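PDB 3FI9: malate dehydrogenase from Porphyromonas gingivalis, which probably catalyses the NAD-dependent interconversion of malate and oxaloacetate. Local coordinates for residues T156-Q159 with S160-K164; F166-Q170 with S171-N175; T201-G205 with T206-T210. One frame throughout, in Å; residues are numbered along the deposited sequence.

Interaction 1: residues T156-Q159 with S160-K164; sequences TRLQ and SELAK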
ATOM      1  N   THR A 156      16.268  -9.316  -0.514  1.00 15.78           N
ATOM      2  CA  THR A 156      15.120  -9.528  -1.427  1.00 15.26           C
ATOM      3  C   THR A 156      15.525  -9.107  -2.828  1.00 14.41           C
ATOM      4  O   THR A 156      15.105  -9.720  -3.819  1.00 14.57           O
ATOM      5  CB  THR A 156      13.843  -8.746  -0.981  1.00 14.30           C
ATOM      6  OG1 THR A 156      14.089  -7.319  -1.006  1.00 15.04           O
ATOM      7  CG2 THR A 156      13.455  -9.161   0.414  1.00 15.59           C
ATOM      8  N   ARG A 157      16.394  -8.112  -2.916  1.00 14.32           N
ATOM      9  CA  ARG A 157      16.858  -7.685  -4.230  1.00 14.53           C
ATOM     10  C   ARG A 157      17.788  -8.780  -4.794  1.00 14.44           C
ATOM     11  O   ARG A 157      17.700  -9.151  -5.957  1.00 15.36           O
ATOM     12  CB  ARG A 157      17.558  -6.351  -4.127  1.00 14.71           C
ATOM     13  CG  ARG A 157      16.566  -5.213  -3.893  1.00 14.67           C
ATOM     14  CD  ARG A 157      17.312  -3.846  -3.693  1.00 19.75           C
ATOM     15  NE  ARG A 157      16.331  -2.794  -3.458  1.00 18.40           N
ATOM     16  CZ  ARG A 157      16.626  -1.592  -2.956  1.00 21.55           C
ATOM     17  NH1 ARG A 157      17.870  -1.284  -2.639  1.00 23.12           N
ATOM     18  NH2 ARG A 157      15.674  -0.688  -2.775  1.00 21.39           N
ATOM     19  N   LEU A 158      18.639  -9.339  -3.958  1.00 14.53           N
ATOM     20  CA  LEU A 158      19.458 -10.459  -4.453  1.00 15.07           C
ATOM     21  C   LEU A 158      18.579 -11.619  -4.935  1.00 15.36           C
ATOM     22  O   LEU A 158      18.842 -12.227  -5.976  1.00 15.79           O
ATOM     23  CB  LEU A 158      20.477 -10.907  -3.411  1.00 14.32           C
ATOM     24  CG  LEU A 158      21.381 -12.097  -3.771  1.00 17.22           C
ATOM     25  CD1 LEU A 158      22.296 -11.751  -4.907  1.00 18.99           C
ATOM     26  CD2 LEU A 158      22.255 -12.468  -2.551  1.00 19.48           C
ATOM     27  N   GLN A 159      17.539 -11.928  -4.174  1.00 14.19           N
ATOM     28  CA  GLN A 159      16.597 -12.972  -4.579  1.00 14.68           C
ATOM     29  C   GLN A 159      15.969 -12.656  -5.923  1.00 15.12           C
ATOM     30  O   GLN A 159      15.914 -13.511  -6.825  1.00 16.73           O
ATOM     31  CB  GLN A 159      15.510 -13.193  -3.513  1.00 12.50           C
ATOM     32  CG  GLN A 159      14.560 -14.375  -3.842  1.00 16.36           C
ATOM     33  CD  GLN A 159      13.338 -14.414  -2.939  1.00 17.36           C
ATOM     34  OE1 GLN A 159      12.657 -13.392  -2.781  1.00 17.13           O
ATOM     35  NE2 GLN A 159      13.044 -15.581  -2.354  1.00 14.63           N
ATOM     36  N   SER A 160      15.486 -11.432  -6.069  1.00 15.14           N
ATOM     37  CA  SER A 160      14.870 -11.028  -7.322  1.00 15.98           C
ATOM     38  C   SER A 160      15.830 -11.109  -8.522  1.00 16.41           C
ATOM     39  O   SER A 160      15.504 -11.674  -9.574  1.00 16.59           O
ATOM     40  CB  SER A 160      14.337  -9.604  -7.182  1.00 16.13           C
ATOM     41  OG  SER A 160      13.812  -9.144  -8.420  1.00 16.85           O
ATOM     42  N   GLU A 161      17.017 -10.555  -8.353  1.00 16.37           N
ATOM     43  CA  GLU A 161      18.001 -10.532  -9.424  1.00 16.73           C
ATOM     44  C   GLU A 161      18.415 -11.943  -9.830  1.00 16.21           C
ATOM     45  O   GLU A 161      18.514 -12.213 -11.016  1.00 17.40           O
ATOM     46  CB  GLU A 161      19.208  -9.642  -9.070  1.00 17.07           C
ATOM     47  CG  GLU A 161      18.894  -8.121  -8.876  1.00 17.35           C
ATOM     48  CD  GLU A 161      18.405  -7.422 -10.135  1.00 20.85           C
ATOM     49  OE1 GLU A 161      18.856  -7.747 -11.258  1.00 21.77           O
ATOM     50  OE2 GLU A 161      17.570  -6.514 -10.004  1.00 24.29           O
ATOM     51  N   LEU A 162      18.586 -12.863  -8.864  1.00 16.73           N
ATOM     52  CA  LEU A 162      18.825 -14.295  -9.166  1.00 16.24           C
ATOM     53  C   LEU A 162      17.664 -14.964  -9.899  1.00 17.00           C
ATOM     54  O   LEU A 162      17.880 -15.709 -10.882  1.00 16.28           O
ATOM     55  CB  LEU A 162      19.165 -15.081  -7.904  1.00 16.45           C
ATOM     56  CG  LEU A 162      20.621 -14.895  -7.410  1.00 16.33           C
ATOM     57  CD1 LEU A 162      20.703 -15.317  -5.963  1.00 18.51           C
ATOM     58  CD2 LEU A 162      21.612 -15.719  -8.280  1.00 15.74           C
ATOM     59  N   ALA A 163      16.435 -14.703  -9.453  1.00 15.77           N
ATOM     60  CA  ALA A 163      15.284 -15.279 -10.140  1.00 16.41           C
ATOM     61  C   ALA A 163      15.155 -14.764 -11.588  1.00 17.36           C
ATOM     62  O   ALA A 163      14.884 -15.547 -12.500  1.00 17.31           O
ATOM     63  CB  ALA A 163      13.964 -15.056  -9.324  1.00 16.79           C
ATOM     64  N   LYS A 164      15.428 -13.485 -11.804  1.00 18.15           N
ATOM     65  CA  LYS A 164      15.440 -12.933 -13.164  1.00 20.24           C
ATOM     66  C   LYS A 164      16.504 -13.575 -14.068  1.00 21.04           C
ATOM     67  O   LYS A 164      16.224 -13.898 -15.233  1.00 20.97           O
ATOM     68  CB  LYS A 164      15.648 -11.414 -13.119  1.00 19.70           C
ATOM     69  CG  LYS A 164      14.437 -10.638 -12.545  1.00 22.69           C
ATOM     70  CD  LYS A 164      14.830  -9.259 -12.000  1.00 27.91           C
ATOM     71  CE  LYS A 164      15.571  -8.416 -13.021  1.00 26.70           C
ATOM     72  NZ  LYS A 164      15.777  -7.016 -12.526  1.00 27.49           N
TER
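Arg157 and Glu161 meet on helix 153-166 through the backbone carbonyl of Arg157: Glu161 N reaches Arg157 O at 2.9 Å, almost in line with the C=O bond. The other flat carbonyls of this helical turn are met at a slant, Leu162 N lying 25° from the carbonyl plane of Leu158. Around the flat carboxylate of Glu161, Lys164 NZ comes from above the plane to OE2 at 3.1 Å, a salt bridge one turn along, while Arg220 makes another to OE1. Lys164 also pairs with Glu52 of the second subunit, so the charges link helix 211-222 to the dimer interface.

The i to i+4 bonds here run from Thr156-Ser160 through Gln159-Ala163. Arg157, a predicted substrate-binding residue, stretches away from these bonds in a chain extended from CB outward, its side chain about 7 Å from that of His182, the predicted proton acceptor. Glu161 leaves CB in the same direction, but its bend at chi2 (-65°) turns the carboxylate back toward Lys164. Its CG lies 3.3 Å from Arg157 O. On another side of the helix Leu158 and Leu162 lie alongside each other, pointing the same way, and both pack on Leu217 of helix 211-222. Leu158 CG and CD1 both lie 4.0 Å from Leu162 CD1.

Interaction 2: residues F166-Q170 with S171-N175; sequences FGIKQ and SLVTN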
ATOM      1  N   PHE A 166      17.850 -16.530 -13.832  1.00 22.86           N
ATOM      2  CA  PHE A 166      17.544 -17.946 -14.104  1.00 23.32           C
ATOM      3  C   PHE A 166      16.189 -18.108 -14.771  1.00 23.81           C
ATOM      4  O   PHE A 166      15.834 -19.183 -15.225  1.00 23.51           O
ATOM      5  CB  PHE A 166      17.637 -18.770 -12.822  1.00 22.93           C
ATOM      6  CG  PHE A 166      19.067 -19.050 -12.391  1.00 24.29           C
ATOM      7  CD1 PHE A 166      19.837 -20.006 -13.062  1.00 27.84           C
ATOM      8  CD2 PHE A 166      19.647 -18.337 -11.355  1.00 25.73           C
ATOM      9  CE1 PHE A 166      21.162 -20.279 -12.677  1.00 27.32           C
ATOM     10  CE2 PHE A 166      20.977 -18.602 -10.951  1.00 27.85           C
ATOM     11  CZ  PHE A 166      21.730 -19.557 -11.619  1.00 28.10           C
ATOM     12  N   GLY A 167      15.456 -17.004 -14.874  1.00 23.67           N
ATOM     13  CA  GLY A 167      14.156 -17.031 -15.512  1.00 23.91           C
ATOM     14  C   GLY A 167      13.177 -17.904 -14.756  1.00 23.12           C
ATOM     15  O   GLY A 167      12.392 -18.620 -15.372  1.00 23.50           O
ATOM     16  N   ILE A 168      13.229 -17.891 -13.421  1.00 22.30           N
ATOM     17  CA  ILE A 168      12.298 -18.699 -12.632  1.00 21.66           C
ATOM     18  C   ILE A 168      11.480 -17.877 -11.640  1.00 21.35           C
ATOM     19  O   ILE A 168      11.808 -16.736 -11.307  1.00 20.80           O
ATOM     20  CB  ILE A 168      12.969 -19.829 -11.804  1.00 22.13           C
ATOM     21  CG1 ILE A 168      13.971 -19.230 -10.801  1.00 21.88           C
ATOM     22  CG2 ILE A 168      13.652 -20.856 -12.740  1.00 22.34           C
ATOM     23  CD1 ILE A 168      14.694 -20.296 -10.029  1.00 24.76           C
ATOM     24  N   LYS A 169      10.431 -18.484 -11.141  1.00 20.17           N
ATOM     25  CA  LYS A 169       9.633 -17.790 -10.136  1.00 19.87           C
ATOM     26  C   LYS A 169      10.469 -17.387  -8.885  1.00 18.72           C
ATOM     27  O   LYS A 169      11.201 -18.203  -8.294  1.00 18.23           O
ATOM     28  CB  LYS A 169       8.457 -18.653  -9.731  1.00 19.63           C
ATOM     29  CG  LYS A 169       7.580 -17.998  -8.682  1.00 23.58           C
ATOM     30  CD  LYS A 169       6.298 -18.807  -8.437  1.00 25.81           C
ATOM     31  CE  LYS A 169       6.596 -20.110  -7.691  1.00 29.22           C
ATOM     32  NZ  LYS A 169       5.377 -20.977  -7.664  1.00 29.26           N
ATOM     33  N   GLN A 170      10.325 -16.142  -8.453  1.00 16.52           N
ATOM     34  CA  GLN A 170      11.223 -15.619  -7.435  1.00 16.17           C
ATOM     35  C   GLN A 170      11.360 -16.445  -6.159  1.00 17.40           C
ATOM     36  O   GLN A 170      12.466 -16.593  -5.639  1.00 16.67           O
ATOM     37  CB  GLN A 170      10.845 -14.180  -7.091  1.00 17.58           C
ATOM     38  CG  GLN A 170      11.797 -13.533  -6.123  1.00 15.32           C
ATOM     39  CD  GLN A 170      11.472 -12.045  -5.984  1.00 15.57           C
ATOM     40  OE1 GLN A 170      10.937 -11.425  -6.904  1.00 17.96           O
ATOM     41  NE2 GLN A 170      11.753 -11.492  -4.812  1.00 13.47           N
ATOM     42  N   SER A 171      10.239 -16.973  -5.659  1.00 16.54           N
ATOM     43  CA  SER A 171      10.196 -17.740  -4.403  1.00 19.11           C
ATOM     44  C   SER A 171      11.016 -19.008  -4.480  1.00 18.25           C
ATOM     45  O   SER A 171      11.295 -19.612  -3.465  1.00 18.50           O
ATOM     46  CB  SER A 171       8.742 -18.179  -4.113  1.00 19.44           C
ATOM     47  OG  SER A 171       8.161 -17.330  -3.160  1.00 25.48           O
ATOM     48  N   LEU A 172      11.407 -19.401  -5.683  1.00 19.06           N
ATOM     49  CA  LEU A 172      12.201 -20.626  -5.856  1.00 19.47           C
ATOM     50  C   LEU A 172      13.680 -20.404  -5.561  1.00 20.18           C
ATOM     51  O   LEU A 172      14.458 -21.352  -5.491  1.00 20.96           O
ATOM     52  CB  LEU A 172      12.034 -21.156  -7.265  1.00 19.51           C
ATOM     53  CG  LEU A 172      10.561 -21.332  -7.699  1.00 22.22           C
ATOM     54  CD1 LEU A 172      10.468 -21.865  -9.148  1.00 21.55           C
ATOM     55  CD2 LEU A 172       9.886 -22.271  -6.733  1.00 22.44           C
ATOM     56  N   VAL A 173      14.073 -19.149  -5.390  1.00 20.71           N
ATOM     57  CA  VAL A 173      15.447 -18.846  -4.949  1.00 19.74           C
ATOM     58  C   VAL A 173      15.344 -18.685  -3.412  1.00 20.89           C
ATOM     59  O   VAL A 173      14.743 -17.738  -2.925  1.00 21.47           O
ATOM     60  CB  VAL A 173      15.987 -17.556  -5.613  1.00 19.10           C
ATOM     61  CG1 VAL A 173      17.422 -17.265  -5.152  1.00 18.04           C
ATOM     62  CG2 VAL A 173      15.963 -17.668  -7.117  1.00 19.29           C
ATOM     63  N   THR A 174      15.917 -19.598  -2.652  1.00 19.97           N
ATOM     64  CA  THR A 174      15.594 -19.626  -1.249  1.00 20.79           C
ATOM     65  C   THR A 174      16.799 -19.183  -0.436  1.00 21.33           C
ATOM     66  O   THR A 174      17.930 -19.364  -0.868  1.00 20.45           O
ATOM     67  CB  THR A 174      15.100 -21.034  -0.849  1.00 20.89           C
ATOM     68  OG1 THR A 174      16.083 -22.007  -1.240  1.00 22.35           O
ATOM     69  CG2 THR A 174      13.785 -21.328  -1.604  1.00 20.65           C
ATOM     70  N   ASN A 175      16.551 -18.550   0.717  1.00 21.96           N
ATOM     71  CA  ASN A 175      17.631 -18.242   1.669  1.00 22.50           C
ATOM     72  C   ASN A 175      18.762 -17.376   1.107  1.00 22.20           C
ATOM     73  O   ASN A 175      19.954 -17.613   1.408  1.00 21.80           O
ATOM     74  CB  ASN A 175      18.234 -19.530   2.237  1.00 22.99           C
ATOM     75  CG  ASN A 175      18.719 -19.362   3.672  1.00 26.73           C
ATOM     76  OD1 ASN A 175      18.193 -18.539   4.404  1.00 32.95           O
ATOM     77  ND2 ASN A 175      19.736 -20.125   4.070  1.00 29.35           N
TER
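Ile168 lays its CD1 against Leu172 at the end of the turn that follows and Val173 at the start of the strand: Leu172 CB at 3.9 Å and Val173 CG2 at 4.1 Å. Its CG1 sits between the backbone N and the carbonyl carbon (chi1 60°), and the extended end then carries CD1 into that pair, crossing Val173 at about a right angle. Lys169 meets Leu172 with its aliphatic part, Lys169 CB lying 3.8 Å from Leu172 CD1, and its CE comes near the same leucine further out.

Behind these contacts stand two i to i+3 backbone bonds of a short 3-10 turn. Leu172 N gives its hydrogen to Lys169 O at 2.9 Å, and Val173 N to Gln170 O at 3.0 Å; in the second bond the donor stands 47° out of the carbonyl plane, a sign of how tightly the chain coils. Upstream, Gly167, with positive phi, is the C-prime residue of a Schellman motif: Ile168 N returns to Ala163 O and Gly167 N to Lys164 O, which ends the helix and turns the chain back. The polar ends of Gln170 and Ser171 reach the second subunit, bonding Arg55 O and Gly61 N there.

The turn thus joins helix 153-166 to strand 173-174, where Val173 packs on Leu162 and Ala163 of the helix, while Ile168 and Phe166 rest on Val195 of the neighbouring antiparallel strand 194-195.

Interaction 3: residues T201-G205 with T206-T210; sequences TDLIG and TDKLT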
ATOM      1  N   THR A 201      26.217 -21.862  -4.755  1.00 22.76           N
ATOM      2  CA  THR A 201      27.673 -21.897  -4.908  1.00 25.16           C
ATOM      3  C   THR A 201      28.091 -22.992  -5.896  1.00 26.30           C
ATOM      4  O   THR A 201      29.214 -22.972  -6.387  1.00 27.52           O
ATOM      5  CB  THR A 201      28.404 -22.077  -3.566  1.00 25.76           C
ATOM      6  OG1 THR A 201      27.792 -23.137  -2.852  1.00 24.73           O
ATOM      7  CG2 THR A 201      28.306 -20.816  -2.700  1.00 25.63           C
ATOM      8  N   ASP A 202      27.168 -23.891  -6.234  1.00 25.99           N
ATOM      9  CA  ASP A 202      27.385 -24.848  -7.317  1.00 27.08           C
ATOM     10  C   ASP A 202      27.135 -24.238  -8.684  1.00 26.78           C
ATOM     11  O   ASP A 202      27.461 -24.838  -9.699  1.00 27.09           O
ATOM     12  CB  ASP A 202      26.474 -26.069  -7.178  1.00 27.35           C
ATOM     13  CG  ASP A 202      26.853 -26.962  -6.006  1.00 31.42           C
ATOM     14  OD1 ASP A 202      27.891 -26.713  -5.370  1.00 33.33           O
ATOM     15  OD2 ASP A 202      26.101 -27.915  -5.715  1.00 33.64           O
ATOM     16  N   LEU A 203      26.518 -23.057  -8.729  1.00 26.20           N
ATOM     17  CA  LEU A 203      26.165 -22.473 -10.021  1.00 24.99           C
ATOM     18  C   LEU A 203      27.078 -21.339 -10.399  1.00 24.50           C
ATOM     19  O   LEU A 203      27.338 -21.144 -11.576  1.00 23.81           O
ATOM     20  CB  LEU A 203      24.703 -22.002 -10.066  1.00 24.10           C
ATOM     21  CG  LEU A 203      23.655 -23.119 -10.067  1.00 23.26           C
ATOM     22  CD1 LEU A 203      22.262 -22.568  -9.677  1.00 20.31           C
ATOM     23  CD2 LEU A 203      23.610 -23.832 -11.410  1.00 24.73           C
ATOM     24  N   ILE A 204      27.558 -20.592  -9.405  1.00 25.11           N
ATOM     25  CA  ILE A 204      28.449 -19.449  -9.674  1.00 26.16           C
ATOM     26  C   ILE A 204      29.752 -19.899 -10.344  1.00 27.73           C
ATOM     27  O   ILE A 204      30.427 -20.797  -9.846  1.00 27.69           O
ATOM     28  CB  ILE A 204      28.762 -18.670  -8.366  1.00 25.63           C
ATOM     29  CG1 ILE A 204      27.534 -17.858  -7.921  1.00 26.78           C
ATOM     30  CG2 ILE A 204      29.907 -17.719  -8.561  1.00 25.05           C
ATOM     31  CD1 ILE A 204      27.634 -17.324  -6.478  1.00 27.12           C
ATOM     32  N   GLY A 205      30.104 -19.271 -11.467  1.00 29.49           N
ATOM     33  CA  GLY A 205      31.311 -19.645 -12.213  1.00 31.59           C
ATOM     34  C   GLY A 205      31.125 -20.812 -13.173  1.00 33.24           C
ATOM     35  O   GLY A 205      32.107 -21.378 -13.644  1.00 34.06           O
ATOM     36  N   THR A 206      29.873 -21.198 -13.437  1.00 33.45           N
ATOM     37  CA  THR A 206      29.556 -22.197 -14.450  1.00 33.68           C
ATOM     38  C   THR A 206      28.905 -21.510 -15.639  1.00 34.49           C
ATOM     39  O   THR A 206      28.648 -20.291 -15.598  1.00 34.06           O
ATOM     40  CB  THR A 206      28.564 -23.272 -13.909  1.00 34.82           C
ATOM     41  OG1 THR A 206      27.322 -22.655 -13.526  1.00 31.99           O
ATOM     42  CG2 THR A 206      29.173 -24.026 -12.702  1.00 34.24           C
ATOM     43  N   ASP A 207      28.605 -22.278 -16.685  1.00 34.22           N
ATOM     44  CA  ASP A 207      27.934 -21.729 -17.866  1.00 34.72           C
ATOM     45  C   ASP A 207      26.560 -21.120 -17.554  1.00 33.85           C
ATOM     46  O   ASP A 207      26.035 -20.337 -18.339  1.00 34.26           O
ATOM     47  CB  ASP A 207      27.744 -22.810 -18.926  1.00 35.71           C
ATOM     48  CG  ASP A 207      26.992 -24.041 -18.390  1.00 39.56           C
ATOM     49  OD1 ASP A 207      27.054 -24.333 -17.172  1.00 44.83           O
ATOM     50  OD2 ASP A 207      26.334 -24.741 -19.191  1.00 45.29           O
ATOM     51  N   LYS A 208      25.973 -21.500 -16.430  1.00 33.10           N
ATOM     52  CA  LYS A 208      24.643 -21.011 -16.049  1.00 32.06           C
ATOM     53  C   LYS A 208      24.686 -19.668 -15.312  1.00 30.82           C
ATOM     54  O   LYS A 208      23.671 -18.966 -15.195  1.00 29.88           O
ATOM     55  CB  LYS A 208      23.937 -22.041 -15.188  1.00 33.47           C
ATOM     56  CG  LYS A 208      23.041 -22.969 -15.979  1.00 35.97           C
ATOM     57  CD  LYS A 208      23.566 -24.373 -15.975  1.00 40.34           C
ATOM     58  CE  LYS A 208      22.997 -25.133 -14.791  1.00 42.43           C
ATOM     59  NZ  LYS A 208      23.573 -26.509 -14.687  1.00 46.09           N
ATOM     60  N   LEU A 209      25.867 -19.302 -14.835  1.00 29.08           N
ATOM     61  CA  LEU A 209      26.055 -18.032 -14.141  1.00 27.21           C
ATOM     62  C   LEU A 209      27.539 -17.800 -14.111  1.00 27.41           C
ATOM     63  O   LEU A 209      28.240 -18.307 -13.218  1.00 26.54           O
ATOM     64  CB  LEU A 209      25.499 -18.100 -12.714  1.00 26.77           C
ATOM     65  CG  LEU A 209      25.646 -16.892 -11.777  1.00 25.63           C
ATOM     66  CD1 LEU A 209      25.162 -15.567 -12.432  1.00 22.84           C
ATOM     67  CD2 LEU A 209      24.904 -17.156 -10.441  1.00 21.36           C
ATOM     68  N   THR A 210      28.029 -17.062 -15.106  1.00 27.26           N
ATOM     69  CA  THR A 210      29.447 -16.932 -15.265  1.00 27.85           C
ATOM     70  C   THR A 210      29.959 -15.988 -14.201  1.00 28.51           C
ATOM     71  O   THR A 210      29.208 -15.226 -13.594  1.00 27.80           O
ATOM     72  CB  THR A 210      29.864 -16.359 -16.658  1.00 27.42           C
ATOM     73  OG1 THR A 210      29.336 -15.032 -16.825  1.00 27.66           O
ATOM     74  CG2 THR A 210      29.398 -17.271 -17.810  1.00 25.31           C
TER
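Thr206 N bonds the carbonyl of Leu203, 3.1 Å from Leu203 O. Thr206 OG1 points at the same oxygen, but the modelled 2.5 Å from Leu203 O is very short and its geometry doubtful. The chi1 of 61° puts OG1 between the backbone N and the carbonyl carbon of its own residue, where it can reach back over the turn. Close by, Gly205 N meets Leu209 O at 2.7 Å, nearly in line with the C=O bond although the angle at the hydrogen is only 136°.

Two turns are joined here, a type II turn from Leu203 to Thr206 and a type I turn from Thr206 to Leu209, the latter closed by Leu209 N to Thr206 O at 3.0 Å. Besides Gly205 N, Leu209 O takes Thr206 N weakly at 3.3 Å: two successive N-H groups set against one residue, a G1 beta bulge with the glycine at its positive-phi position.

Next come the apolar chains. Ile204 and Leu209 lie side by side, Ile204 CG1 at 3.7 Å from Leu209 CD2, and both pack on Trp214 of helix 211-222. Leu203 CD2 touches Lys208 CE, also at 3.7 Å, the lysine being bent twice to bring its aliphatic part there. Lys208 O accepts a bond from His165, and Thr210 is the N-cap of helix 211-222, its side chain capping a backbone N while its own N bonds Gln213 OE1.

Overall arrangement
Interactions 1 and 2 follow each other along helix 153-166 and the turn into strand 173-174. They are stitched together by Gln159, whose amide probably bonds Val173 O through NE2 and Gln170 NE2 through OE1. Both touch the second subunit, interaction 1 mostly buried, interaction 2 near the surface. Interaction 3 lies about 15 Å away, centre to centre, partly buried and touching no other chain of the assembly; Phe166 bridges to it, its CZ 3.6 Å from Leu203 CD1. The chemistry differs accordingly: regular helical bonds with salt bridges in interaction 1, a 3-10 turn with apolar contacts in interaction 2, and beta turns with a bulge in interaction 3.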